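PDB 6ZXA: LHC domain-containing protein, which probably serves as a membrane light-harvesting antenna polypeptide that binds bacteriochlorophyll a and okenone and passes excitation energy to the reaction centres. Local coordinates for residues Lys2-Met6 / Asn16-Asp20. Residues are numbered along the deposited sequence; the frame is centred on the assembly and turned at random.
With QS2 (9-cis-okenone), chain P.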
loop_
_atom_site.group_PDB
_atom_site.type_symbol
_atom_site.label_atom_id
_atom_site.label_comp_id
_atom_site.label_asym_id
_atom_site.label_seq_id
_atom_site.Cartn_x
_atom_site.Cartn_y
_atom_site.Cartn_z
ATOM N N LYS A 2 12.500 13.133 32.448
ATOM C CA LYS A 2 12.415 14.582 32.310
ATOM C C LYS A 2 10.972 15.030 32.151
ATOM O O LYS A 2 10.158 14.325 31.571
ATOM C CB LYS A 2 13.224 15.062 31.110
ATOM C CG LYS A 2 14.530 14.329 30.877
ATOM C CD LYS A 2 15.444 15.108 29.941
ATOM C CE LYS A 2 14.666 16.076 29.070
ATOM N NZ LYS A 2 15.516 16.663 27.998
ATOM N N VAL A 3 10.660 16.224 32.636
ATOM C CA VAL A 3 9.314 16.759 32.483
ATOM C C VAL A 3 9.414 18.039 31.665
ATOM O O VAL A 3 9.752 19.100 32.209
ATOM C CB VAL A 3 8.651 17.021 33.843
ATOM C CG1 VAL A 3 7.163 17.219 33.672
ATOM C CG2 VAL A 3 8.921 15.871 34.793
ATOM N N PRO A 4 9.146 17.992 30.372
ATOM C CA PRO A 4 9.205 19.212 29.570
ATOM C C PRO A 4 7.869 19.933 29.566
ATOM O O PRO A 4 6.805 19.333 29.732
ATOM C CB PRO A 4 9.570 18.687 28.180
ATOM C CG PRO A 4 8.872 17.382 28.119
ATOM C CD PRO A 4 8.930 16.806 29.528
ATOM N N VAL A 5 7.938 21.240 29.370
ATOM C CA VAL A 5 6.736 22.054 29.407
ATOM C C VAL A 5 5.933 21.816 28.137
ATOM O O VAL A 5 6.483 21.816 27.032
ATOM C CB VAL A 5 7.110 23.528 29.589
ATOM C CG1 VAL A 5 8.196 23.905 28.605
ATOM C CG2 VAL A 5 5.902 24.387 29.430
ATOM N N MET A 6 4.634 21.585 28.287
ATOM C CA MET A 6 3.809 21.173 27.163
ATOM C C MET A 6 2.507 21.954 27.054
ATOM O O MET A 6 1.492 21.514 27.596
ATOM C CB MET A 6 3.513 19.673 27.280
ATOM C CG MET A 6 2.755 19.077 26.115
ATOM S SD MET A 6 1.009 18.804 26.443
ATOM C CE MET A 6 1.058 17.343 27.491
ATOM N N ASN A 16 7.079 12.767 32.580
ATOM C CA ASN A 16 8.385 12.257 33.011
ATOM C C ASN A 16 8.846 11.107 32.114
ATOM O O ASN A 16 8.913 9.947 32.515
ATOM C CB ASN A 16 8.333 11.819 34.477
ATOM C CG ASN A 16 9.642 11.253 34.956
ATOM O OD1 ASN A 16 9.684 10.205 35.597
ATOM N ND2 ASN A 16 10.727 11.934 34.631
ATOM N N HIS A 17 9.100 11.439 30.870
ATOM C CA HIS A 17 8.929 10.279 30.020
ATOM C C HIS A 17 10.064 9.278 29.856
ATOM O O HIS A 17 9.762 8.081 29.775
ATOM C CB HIS A 17 8.440 10.656 28.639
ATOM C CG HIS A 17 7.358 9.739 28.214
ATOM N ND1 HIS A 17 6.031 10.014 28.440
ATOM C CD2 HIS A 17 7.407 8.474 27.748
ATOM C CE1 HIS A 17 5.301 8.991 28.045
ATOM N NE2 HIS A 17 6.112 8.041 27.620
ATOM N N PRO A 18 11.341 9.673 29.730
ATOM C CA PRO A 18 12.387 8.655 29.529
ATOM C C PRO A 18 12.200 7.463 30.455
ATOM O O PRO A 18 12.455 6.316 30.080
ATOM C CB PRO A 18 13.679 9.417 29.826
ATOM C CG PRO A 18 13.362 10.807 29.473
ATOM C CD PRO A 18 11.896 11.034 29.708
ATOM N N GLU A 19 11.699 7.744 31.659
ATOM C CA GLU A 19 11.305 6.708 32.604
ATOM C C GLU A 19 9.967 6.082 32.235
ATOM O O GLU A 19 9.780 4.874 32.402
ATOM C CB GLU A 19 11.236 7.288 34.016
ATOM C CG GLU A 19 12.559 7.815 34.537
ATOM C CD GLU A 19 12.896 9.194 34.010
ATOM O OE1 GLU A 19 14.045 9.636 34.199
ATOM O OE2 GLU A 19 12.012 9.836 33.408
ATOM N N ASP A 20 9.023 6.877 31.739
ATOM C CA ASP A 20 7.703 6.371 31.399
ATOM C C ASP A 20 7.554 6.041 29.924
ATOM O O ASP A 20 6.452 6.151 29.382
ATOM C CB ASP A 20 6.617 7.351 31.837
ATOM C CG ASP A 20 6.555 7.517 33.336
ATOM O OD1 ASP A 20 5.691 8.280 33.809
ATOM O OD2 ASP A 20 7.355 6.873 34.044
HETATM C C1 QS2 P . 7.785 3.128 18.107
HETATM C C10 QS2 P . 12.101 10.877 21.829
HETATM C C11 QS2 P . 12.650 12.134 22.166
HETATM C C12 QS2 P . 11.908 13.153 22.596
HETATM C C13 QS2 P . 12.376 14.475 22.953
HETATM C C14 QS2 P . 11.475 15.422 23.302
HETATM C C15 QS2 P . 11.728 16.786 23.619
HETATM C C16 QS2 P . 10.760 17.669 23.935
HETATM C C17 QS2 P . 11.016 19.041 24.230
HETATM C C18 QS2 P . 10.115 20.005 24.529
HETATM C C19 QS2 P . 10.572 21.373 24.674
HETATM C C2 QS2 P . 9.276 2.911 17.839
HETATM C C20 QS2 P . 9.823 22.470 24.814
HETATM C C21 QS2 P . 10.394 23.774 24.922
HETATM C C22 QS2 P . 9.749 24.959 25.038
HETATM C C23 QS2 P . 7.287 4.421 17.489
HETATM C C24 QS2 P . 6.955 1.952 17.632
HETATM C C26 QS2 P . 12.868 4.515 19.546
HETATM C C27 QS2 P . 14.239 9.720 21.189
HETATM C C28 QS2 P . 13.852 14.743 22.867
HETATM C C29 QS2 P . 8.640 19.740 24.632
HETATM C C3 QS2 P . 10.254 3.161 18.993
HETATM C C30 QS2 P . 8.299 24.988 25.053
HETATM C C31 QS2 P . 6.490 3.753 20.026
HETATM C C33 QS2 P . 7.650 26.143 24.940
HETATM C C34 QS2 P . 10.478 26.269 25.131
HETATM C C35 QS2 P . 6.244 26.428 25.255
HETATM C C36 QS2 P . 5.532 25.594 26.118
HETATM C C37 QS2 P . 4.255 25.923 26.525
HETATM C C38 QS2 P . 3.637 27.087 26.086
HETATM C C39 QS2 P . 4.320 27.929 25.196
HETATM C C4 QS2 P . 10.290 4.572 19.511
HETATM C C40 QS2 P . 5.618 27.603 24.767
HETATM C C41 QS2 P . 2.254 27.430 26.577
HETATM C C42 QS2 P . 3.663 29.203 24.725
HETATM C C43 QS2 P . 6.328 28.492 23.776
HETATM C C5 QS2 P . 11.585 5.248 19.798
HETATM C C6 QS2 P . 11.454 6.472 20.250
HETATM C C7 QS2 P . 12.405 7.445 20.564
HETATM C C8 QS2 P . 11.973 8.620 21.018
HETATM C C9 QS2 P . 12.752 9.780 21.380
HETATM O O25 QS2 P . 7.678 3.168 19.496
HETATM O O32 QS2 P . 9.267 5.198 19.715
#
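Lys2 O receives the backbone N-H of His17 in a hydrogen bond (His17 N to Lys2 O 3.2 Å, N-H...O 136°). A weaker CA-H...O contact from Asn16 CA (3.1 Å) reaches the same oxygen. Around the first modelled nitrogen, polar and nonpolar groups converge: Asn16 ND2 comes within 3.1 Å of Lys2 N, while Pro18 CD packs 3.5 Å from it. With CG anti to the backbone N (chi1 178°), Asn16 carries its amide alongside Lys2.

Lys2 CG meets Pro18 CG at 4.0 Å, the two side chains crossing at about a right angle, and Val3 CG2 rests against Asn16 CA and CB. Asp20 N bonds to Asn16 O within 16-20.

Pigments flank both segments. Pro4 CB and Val5 CG2 touch 9-cis-okenone, Val5 CG2 lying 3.5 Å from its C36, whereas His17 and Pro18 touch bacteriochlorophyll a, and His17 also all-trans okenone. The arrangement is thus a surface pairing of two loops in the extended N-terminal region before helix 35-54, which probably spans the membrane, joining a carotenoid pocket to the bacteriochlorophyll site whose magnesium is ligated by Asp21.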